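Local atomic coordinates of sensor protein CpxA (Vibrio parahaemolyticus, PDB entry 3V67), a protein that probably acts as a membrane-bound histidine kinase of a two-component system, transferring phosphate from ATP to histidine, with this chain as its periplasmic PAS-fold sensor domain. Residues K33-L41 with V111-M119; R57-V67 with Q77-V85. One frame throughout, in Å; residues are numbered along the deposited sequence.

Interaction 1. Residues K33-L41 with V111-M119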
loop_
_atom_site.group_PDB
_atom_site.type_symbol
_atom_site.label_atom_id
_atom_site.label_comp_id
_atom_site.label_asym_id
_atom_site.label_seq_id
_atom_site.Cartn_x
_atom_site.Cartn_y
_atom_site.Cartn_z
ATOM N N LYS A 33 5.864 32.978 -11.277
ATOM C CA LYS A 33 5.704 34.393 -11.578
ATOM C C LYS A 33 4.832 35.105 -10.547
ATOM O O LYS A 33 5.000 36.300 -10.302
ATOM C CB LYS A 33 5.109 34.571 -12.975
ATOM C CG LYS A 33 3.949 33.630 -13.276
ATOM C CD LYS A 33 3.133 34.127 -14.459
ATOM C CE LYS A 33 4.015 34.410 -15.664
ATOM N NZ LYS A 33 3.741 33.470 -16.785
ATOM N N GLU A 34 3.905 34.369 -9.943
ATOM C CA GLU A 34 2.929 34.966 -9.035
ATOM C C GLU A 34 3.525 35.316 -7.670
ATOM O O GLU A 34 4.225 34.507 -7.061
ATOM C CB GLU A 34 1.712 34.052 -8.876
ATOM C CG GLU A 34 0.580 34.675 -8.081
ATOM C CD GLU A 34 0.138 36.010 -8.645
ATOM O OE1 GLU A 34 0.040 36.980 -7.865
ATOM O OE2 GLU A 34 -0.112 36.092 -9.867
ATOM N N THR A 35 3.236 36.525 -7.199
ATOM C CA THR A 35 3.761 37.003 -5.922
ATOM C C THR A 35 2.693 37.021 -4.833
ATOM O O THR A 35 2.992 37.271 -3.665
ATOM C CB THR A 35 4.348 38.424 -6.043
ATOM O OG1 THR A 35 3.317 39.338 -6.440
ATOM C CG2 THR A 35 5.476 38.454 -7.065
ATOM N N ASP A 36 1.446 36.771 -5.218
ATOM C CA ASP A 36 0.352 36.736 -4.254
ATOM C C ASP A 36 -0.010 35.296 -3.920
ATOM O O ASP A 36 -0.423 34.533 -4.794
ATOM C CB ASP A 36 -0.871 37.477 -4.795
ATOM C CG ASP A 36 -1.958 37.644 -3.754
ATOM O OD1 ASP A 36 -2.794 36.729 -3.611
ATOM O OD2 ASP A 36 -1.982 38.693 -3.079
ATOM N N LEU A 37 0.154 34.931 -2.653
ATOM C CA LEU A 37 -0.113 33.572 -2.199
ATOM C C LEU A 37 -1.591 33.219 -2.356
ATOM O O LEU A 37 -1.930 32.135 -2.836
ATOM C CB LEU A 37 0.319 33.405 -0.738
ATOM C CG LEU A 37 0.852 32.048 -0.258
ATOM C CD1 LEU A 37 0.050 31.552 0.937
ATOM C CD2 LEU A 37 0.872 31.003 -1.370
ATOM N N GLY A 38 -2.462 34.143 -1.956
ATOM C CA GLY A 38 -3.897 33.940 -2.047
ATOM C C GLY A 38 -4.353 33.669 -3.467
ATOM O O GLY A 38 -5.222 32.826 -3.709
ATOM N N ARG A 39 -3.756 34.384 -4.413
ATOM C CA ARG A 39 -4.057 34.197 -5.824
ATOM C C ARG A 39 -3.651 32.795 -6.267
ATOM O O ARG A 39 -4.385 32.126 -6.999
ATOM C CB ARG A 39 -3.344 35.263 -6.660
ATOM C CG ARG A 39 -3.697 35.241 -8.136
ATOM C CD ARG A 39 -3.441 36.592 -8.787
ATOM N NE ARG A 39 -4.423 37.595 -8.379
ATOM C CZ ARG A 39 -4.186 38.575 -7.512
ATOM N NH1 ARG A 39 -2.988 38.698 -6.956
ATOM N NH2 ARG A 39 -5.144 39.438 -7.206
ATOM N N ILE A 40 -2.485 32.350 -5.804
ATOM C CA ILE A 40 -1.996 31.016 -6.125
ATOM C C ILE A 40 -2.933 29.934 -5.597
ATOM O O ILE A 40 -3.324 29.031 -6.335
ATOM C CB ILE A 40 -0.587 30.764 -5.554
ATOM C CG1 ILE A 40 0.428 31.718 -6.180
ATOM C CG2 ILE A 40 -0.170 29.324 -5.794
ATOM C CD1 ILE A 40 1.861 31.456 -5.744
ATOM N N LEU A 41 -3.289 30.030 -4.318
ATOM C CA LEU A 41 -4.148 29.033 -3.681
ATOM C C LEU A 41 -5.502 28.979 -4.366
ATOM O O LEU A 41 -6.030 27.899 -4.657
ATOM C CB LEU A 41 -4.326 29.355 -2.197
ATOM C CG LEU A 41 -3.044 29.424 -1.365
ATOM C CD1 LEU A 41 -3.356 29.863 0.052
ATOM C CD2 LEU A 41 -2.328 28.084 -1.366
ATOM N N VAL A 111 7.437 25.934 -2.384
ATOM C CA VAL A 111 7.649 27.372 -2.333
ATOM C C VAL A 111 6.676 28.076 -3.265
ATOM O O VAL A 111 6.735 27.910 -4.486
ATOM C CB VAL A 111 9.089 27.760 -2.716
ATOM C CG1 VAL A 111 9.232 29.274 -2.760
ATOM C CG2 VAL A 111 10.085 27.149 -1.738
ATOM N N LEU A 112 5.780 28.860 -2.675
ATOM C CA LEU A 112 4.794 29.609 -3.435
ATOM C C LEU A 112 4.797 31.057 -2.977
ATOM O O LEU A 112 4.725 31.326 -1.778
ATOM C CB LEU A 112 3.402 28.997 -3.249
ATOM C CG LEU A 112 3.210 27.549 -3.716
ATOM C CD1 LEU A 112 1.776 27.099 -3.475
ATOM C CD2 LEU A 112 3.586 27.389 -5.185
ATOM N N ALA A 113 4.881 31.977 -3.935
ATOM C CA ALA A 113 4.941 33.412 -3.649
ATOM C C ALA A 113 6.086 33.766 -2.699
ATOM O O ALA A 113 5.906 34.552 -1.769
ATOM C CB ALA A 113 3.607 33.906 -3.093
ATOM N N ASP A 114 7.256 33.177 -2.942
ATOM C CA ASP A 114 8.432 33.369 -2.092
ATOM C C ASP A 114 8.180 33.019 -0.624
ATOM O O ASP A 114 8.852 33.535 0.268
ATOM C CB ASP A 114 8.978 34.794 -2.217
ATOM C CG ASP A 114 10.014 34.926 -3.316
ATOM O OD1 ASP A 114 10.803 33.976 -3.508
ATOM O OD2 ASP A 114 10.045 35.979 -3.987
ATOM N N SER A 115 7.215 32.139 -0.381
ATOM C CA SER A 115 6.924 31.669 0.969
ATOM C C SER A 115 7.139 30.165 1.053
ATOM O O SER A 115 6.774 29.428 0.139
ATOM C CB SER A 115 5.485 32.009 1.357
ATOM O OG SER A 115 5.236 33.397 1.208
ATOM N N GLU A 116 7.739 29.716 2.149
ATOM C CA GLU A 116 7.961 28.291 2.372
ATOM C C GLU A 116 6.771 27.647 3.076
ATOM O O GLU A 116 6.486 27.929 4.244
ATOM C CB GLU A 116 9.241 28.058 3.177
ATOM C CG GLU A 116 10.516 28.217 2.372
ATOM C CD GLU A 116 11.762 28.053 3.225
ATOM O OE1 GLU A 116 11.685 28.309 4.445
ATOM O OE2 GLU A 116 12.816 27.667 2.677
ATOM N N LEU A 117 6.084 26.775 2.347
ATOM C CA LEU A 117 4.885 26.112 2.841
ATOM C C LEU A 117 4.999 24.604 2.672
ATOM O O LEU A 117 6.038 24.087 2.256
ATOM C CB LEU A 117 3.660 26.610 2.074
ATOM C CG LEU A 117 3.482 28.125 2.002
ATOM C CD1 LEU A 117 2.310 28.475 1.101
ATOM C CD2 LEU A 117 3.293 28.709 3.397
ATOM N N LEU A 118 3.914 23.904 2.984
ATOM C CA LEU A 118 3.875 22.455 2.851
ATOM C C LEU A 118 2.653 22.022 2.053
ATOM O O LEU A 118 1.556 22.548 2.238
ATOM C CB LEU A 118 3.879 21.798 4.231
ATOM C CG LEU A 118 5.111 22.121 5.078
ATOM C CD1 LEU A 118 4.790 21.990 6.552
ATOM C CD2 LEU A 118 6.274 21.212 4.694
ATOM N N MET A 119 2.860 21.061 1.162
ATOM C CA MET A 119 1.819 20.560 0.283
ATOM C C MET A 119 1.407 19.157 0.702
ATOM O O MET A 119 2.225 18.363 1.183
ATOM C CB MET A 119 2.306 20.548 -1.169
ATOM C CG MET A 119 1.200 20.365 -2.201
ATOM S SD MET A 119 1.823 20.042 -3.864
ATOM C CE MET A 119 2.063 18.273 -3.786
HETATM O O HOH W 1 5.221 31.256 -6.611
#
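A113, on the type I' turn of a beta hairpin in the PAS-fold sensor domain, pushes its methyl group against the N-terminal end of helix 37-46. The tight part starts there: A113 CB lies 3.5 Å from T35 O and 3.6 Å from L37 N, and I40 CD1 also reaches it, 4.0 Å away. L37 carries the packing onward to the hairpin strands. It crosses L112 at about a right angle, with L37 CD2 3.7 Å from L112 CB, and meets L117 tip to tip. I40 presents two branches to the turn. With chi1 at -63° its CG1 sits beside the backbone N, which leaves CG2 anti to it, touching L112 CD1 at 3.8 Å, while F60 and I27 continue the apolar layer around L112.

The outer side is looser and polar. A water accepts from A113 N at 2.8 Å and gives only a weak bond to E34 O, a tenuous link between the backbones. E34 OE1 meets the poorly ordered R39 guanidinium at its edge, while R39's pairing with D36 is long and a matter of charge alone. D36 is the helix N-cap: its OD1 uses the anti lone pair to accept from R39 N at 2.7 Å.

Interaction 2. Residues R57-V67 with Q77-V85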
loop_
_atom_site.group_PDB
_atom_site.type_symbol
_atom_site.label_atom_id
_atom_site.label_comp_id
_atom_site.label_asym_id
_atom_site.label_seq_id
_atom_site.Cartn_x
_atom_site.Cartn_y
_atom_site.Cartn_z
ATOM N N ARG A 57 -7.108 15.947 -4.416
ATOM C CA ARG A 57 -7.188 17.331 -3.985
ATOM C C ARG A 57 -5.902 17.776 -3.297
ATOM O O ARG A 57 -5.424 17.124 -2.379
ATOM C CB ARG A 57 -8.369 17.514 -3.036
ATOM C CG ARG A 57 -8.380 18.862 -2.361
ATOM C CD ARG A 57 -9.641 19.085 -1.559
ATOM N NE ARG A 57 -9.582 20.367 -0.868
ATOM C CZ ARG A 57 -10.500 20.799 -0.013
ATOM N NH1 ARG A 57 -11.560 20.049 0.260
ATOM N NH2 ARG A 57 -10.358 21.982 0.572
ATOM N N VAL A 58 -5.349 18.898 -3.741
ATOM C CA VAL A 58 -4.132 19.426 -3.138
ATOM C C VAL A 58 -4.436 20.366 -1.970
ATOM O O VAL A 58 -5.203 21.315 -2.114
ATOM C CB VAL A 58 -3.258 20.145 -4.185
ATOM C CG1 VAL A 58 -2.098 20.848 -3.513
ATOM C CG2 VAL A 58 -2.755 19.151 -5.225
ATOM N N PHE A 59 -3.844 20.078 -0.812
ATOM C CA PHE A 59 -3.982 20.930 0.367
ATOM C C PHE A 59 -2.653 21.610 0.678
ATOM O O PHE A 59 -1.596 21.160 0.243
ATOM C CB PHE A 59 -4.365 20.109 1.596
ATOM C CG PHE A 59 -5.810 19.689 1.650
ATOM C CD1 PHE A 59 -6.754 20.475 2.292
ATOM C CD2 PHE A 59 -6.213 18.480 1.104
ATOM C CE1 PHE A 59 -8.075 20.071 2.371
ATOM C CE2 PHE A 59 -7.534 18.074 1.179
ATOM C CZ PHE A 59 -8.464 18.871 1.813
ATOM N N PHE A 60 -2.712 22.677 1.466
ATOM C CA PHE A 60 -1.511 23.380 1.882
ATOM C C PHE A 60 -1.555 23.698 3.366
ATOM O O PHE A 60 -2.627 23.800 3.953
ATOM C CB PHE A 60 -1.340 24.672 1.082
ATOM C CG PHE A 60 -1.102 24.448 -0.383
ATOM C CD1 PHE A 60 0.153 24.090 -0.843
ATOM C CD2 PHE A 60 -2.132 24.592 -1.301
ATOM C CE1 PHE A 60 0.379 23.875 -2.190
ATOM C CE2 PHE A 60 -1.913 24.384 -2.646
ATOM C CZ PHE A 60 -0.653 24.026 -3.092
ATOM N N SER A 61 -0.381 23.852 3.967
ATOM C CA SER A 61 -0.282 24.341 5.332
ATOM C C SER A 61 1.022 25.104 5.482
ATOM O O SER A 61 1.865 25.076 4.586
ATOM C CB SER A 61 -0.327 23.188 6.334
ATOM O OG SER A 61 0.959 22.611 6.511
ATOM N N ASP A 62 1.182 25.800 6.600
ATOM C CA ASP A 62 2.454 26.451 6.885
ATOM C C ASP A 62 3.285 25.565 7.807
ATOM O O ASP A 62 2.960 24.395 8.006
ATOM C CB ASP A 62 2.258 27.856 7.477
ATOM C CG ASP A 62 1.348 27.871 8.694
ATOM O OD1 ASP A 62 1.357 26.899 9.476
ATOM O OD2 ASP A 62 0.619 28.872 8.869
ATOM N N TYR A 63 4.351 26.126 8.366
ATOM C CA TYR A 63 5.174 25.402 9.325
ATOM C C TYR A 63 4.776 25.739 10.756
ATOM O O TYR A 63 5.589 25.629 11.673
ATOM C CB TYR A 63 6.652 25.719 9.113
ATOM C CG TYR A 63 7.256 25.084 7.883
ATOM C CD1 TYR A 63 7.860 23.838 7.949
ATOM C CD2 TYR A 63 7.223 25.732 6.656
ATOM C CE1 TYR A 63 8.418 23.254 6.825
ATOM C CE2 TYR A 63 7.780 25.159 5.528
ATOM C CZ TYR A 63 8.374 23.922 5.618
ATOM O OH TYR A 63 8.925 23.354 4.496
ATOM N N ASN A 64 3.525 26.151 10.939
ATOM C CA ASN A 64 3.013 26.487 12.263
ATOM C C ASN A 64 1.714 25.757 12.592
ATOM O O ASN A 64 1.032 26.094 13.562
ATOM C CB ASN A 64 2.814 27.999 12.402
ATOM C CG ASN A 64 4.123 28.752 12.514
ATOM O OD1 ASN A 64 5.056 28.303 13.180
ATOM N ND2 ASN A 64 4.202 29.902 11.854
ATOM N N GLY A 65 1.366 24.772 11.770
ATOM C CA GLY A 65 0.218 23.924 12.035
ATOM C C GLY A 65 -1.114 24.418 11.503
ATOM O O GLY A 65 -2.167 23.933 11.917
ATOM N N ASN A 66 -1.083 25.373 10.579
ATOM C CA ASN A 66 -2.324 25.934 10.052
ATOM C C ASN A 66 -2.593 25.523 8.605
ATOM O O ASN A 66 -1.748 25.715 7.736
ATOM C CB ASN A 66 -2.318 27.460 10.189
ATOM C CG ASN A 66 -1.737 27.924 11.515
ATOM O OD1 ASN A 66 -2.363 27.786 12.567
ATOM N ND2 ASN A 66 -0.532 28.480 11.467
ATOM N N VAL A 67 -3.770 24.952 8.354
ATOM C CA VAL A 67 -4.179 24.585 7.001
ATOM C C VAL A 67 -4.565 25.834 6.210
ATOM O O VAL A 67 -5.317 26.675 6.700
ATOM C CB VAL A 67 -5.375 23.597 7.015
ATOM C CG1 VAL A 67 -5.825 23.272 5.596
ATOM C CG2 VAL A 67 -5.008 22.324 7.759
ATOM N N GLN A 77 -13.255 16.428 4.022
ATOM C CA GLN A 77 -11.869 16.493 3.570
ATOM C C GLN A 77 -11.074 17.507 4.390
ATOM O O GLN A 77 -9.889 17.314 4.668
ATOM C CB GLN A 77 -11.815 16.859 2.084
ATOM C CG GLN A 77 -12.593 15.910 1.182
ATOM C CD GLN A 77 -12.655 16.379 -0.259
ATOM O OE1 GLN A 77 -12.377 17.541 -0.561
ATOM N NE2 GLN A 77 -13.020 15.474 -1.159
ATOM N N LEU A 78 -11.747 18.582 4.785
ATOM C CA LEU A 78 -11.124 19.649 5.556
ATOM C C LEU A 78 -10.803 19.191 6.981
ATOM O O LEU A 78 -9.713 19.462 7.503
ATOM C CB LEU A 78 -12.039 20.874 5.572
ATOM C CG LEU A 78 -11.403 22.238 5.832
ATOM C CD1 LEU A 78 -9.905 22.198 5.574
ATOM C CD2 LEU A 78 -12.069 23.280 4.948
ATOM N N ARG A 79 -11.755 18.496 7.600
ATOM C CA ARG A 79 -11.545 17.911 8.920
ATOM C C ARG A 79 -10.379 16.928 8.897
ATOM O O ARG A 79 -9.478 16.982 9.746
ATOM C CB ARG A 79 -12.810 17.194 9.394
ATOM C CG ARG A 79 -13.739 18.045 10.243
ATOM C CD ARG A 79 -14.947 18.516 9.458
ATOM N NE ARG A 79 -15.655 17.403 8.832
ATOM C CZ ARG A 79 -16.952 17.414 8.542
ATOM N NH1 ARG A 79 -17.687 18.478 8.834
ATOM N NH2 ARG A 79 -17.516 16.358 7.970
ATOM N N ALA A 80 -10.407 16.032 7.914
ATOM C CA ALA A 80 -9.359 15.032 7.759
ATOM C C ALA A 80 -7.994 15.694 7.594
ATOM O O ALA A 80 -7.022 15.284 8.229
ATOM C CB ALA A 80 -9.661 14.129 6.569
ATOM N N MET A 81 -7.929 16.724 6.753
ATOM C CA MET A 81 -6.671 17.436 6.531
ATOM C C MET A 81 -6.148 18.095 7.800
ATOM O O MET A 81 -4.968 17.963 8.125
ATOM C CB MET A 81 -6.801 18.476 5.417
ATOM C CG MET A 81 -5.555 19.343 5.245
ATOM S SD MET A 81 -4.015 18.405 5.085
ATOM C CE MET A 81 -4.391 17.349 3.700
ATOM N N GLN A 82 -7.021 18.804 8.511
ATOM C CA GLN A 82 -6.622 19.451 9.757
ATOM C C GLN A 82 -6.061 18.437 10.745
ATOM O O GLN A 82 -4.971 18.628 11.313
ATOM C CB GLN A 82 -7.802 20.196 10.383
ATOM C CG GLN A 82 -7.559 20.671 11.811
ATOM C CD GLN A 82 -6.612 21.860 11.900
ATOM O OE1 GLN A 82 -5.992 22.258 10.914
ATOM N NE2 GLN A 82 -6.507 22.437 13.091
ATOM N N ASN A 83 -6.809 17.353 10.935
ATOM C CA ASN A 83 -6.356 16.275 11.801
ATOM C C ASN A 83 -4.982 15.760 11.387
ATOM O O ASN A 83 -4.108 15.572 12.232
ATOM C CB ASN A 83 -7.364 15.128 11.819
ATOM C CG ASN A 83 -6.956 14.014 12.761
ATOM O OD1 ASN A 83 -6.225 13.101 12.381
ATOM N ND2 ASN A 83 -7.421 14.089 14.003
ATOM N N PHE A 84 -4.794 15.550 10.085
ATOM C CA PHE A 84 -3.518 15.069 9.562
ATOM C C PHE A 84 -2.382 16.015 9.916
ATOM O O PHE A 84 -1.333 15.584 10.400
ATOM C CB PHE A 84 -3.581 14.879 8.043
ATOM C CG PHE A 84 -2.342 14.256 7.460
ATOM C CD1 PHE A 84 -2.215 12.880 7.382
ATOM C CD2 PHE A 84 -1.303 15.047 6.991
ATOM C CE1 PHE A 84 -1.077 12.302 6.849
ATOM C CE2 PHE A 84 -0.165 14.475 6.458
ATOM C CZ PHE A 84 -0.053 13.099 6.387
ATOM N N VAL A 85 -2.599 17.303 9.671
ATOM C CA VAL A 85 -1.589 18.320 9.936
ATOM C C VAL A 85 -1.191 18.336 11.408
ATOM O O VAL A 85 -0.001 18.384 11.734
ATOM C CB VAL A 85 -2.070 19.721 9.512
ATOM C CG1 VAL A 85 -1.111 20.794 10.013
ATOM C CG2 VAL A 85 -2.222 19.795 8.001
#
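Helix 75-87 packs over the antiparallel sheet of the PAS fold, and strand 57-61 with the turn beyond it supplies part of the floor beneath. The axes of the short segments, strand 57-61 and helix 77-85, approach to 10.1 Å and cross at -44°. At the centre is a Met-aromatic contact. M81 runs past F59 in the opposite direction, its CB over one ring face, 3.8 Å from the F59 ring centroid. Bends at chi2 (51°) and chi3 fold the thioether back across the phenyl group, with M81 SD oblique to the ring and the methyl M81 CE 3.4 Å from F59 CD2. Y120 of strand 115-124 and I104 of strand 102-112 also touch M81.

V67 packs against successive turns of the helix: its CG2 lies 3.9 Å from M81 CG and 3.8 Å from V85 CG2, and its CG1 meets L78. Farther along, G65 lies beside V85. The loop leading there is tied by D62, whose OD1 accepts from N64 N in an Asx turn and from N66 N on the opposite face of the carboxylate plane.

At the other end, R57 stretches out from CG to NE beneath F59, whose CZ sits over one guanidinium face. The edge of that group serves Q77: R57 NH1 donates to Q77 OE1 at 2.8 Å, in the carbonyl plane and nearly in its own.

In the fold
Interactions 1 and 2, with centres about 16 Å apart, both reach the same antiparallel sheet. Strands 115-124 and 57-61 are neighbours in it, and the segments meet where L118 N probably donates to S61 O at 2.9 Å. Beside this bond L118 packs on D62 and Y63. Residue alternation along strand 57-61 divides the work: F59 and S61 turn to helix 75-87 in interaction 2, whereas F60 points away from it and touches L41 and L112 of interaction 1. Along the chain, interaction 2 is nested within the loop that interaction 1 closes. Interaction 1 is peripheral, about 16 Å from the chain centre, against about 8 Å for interaction 2.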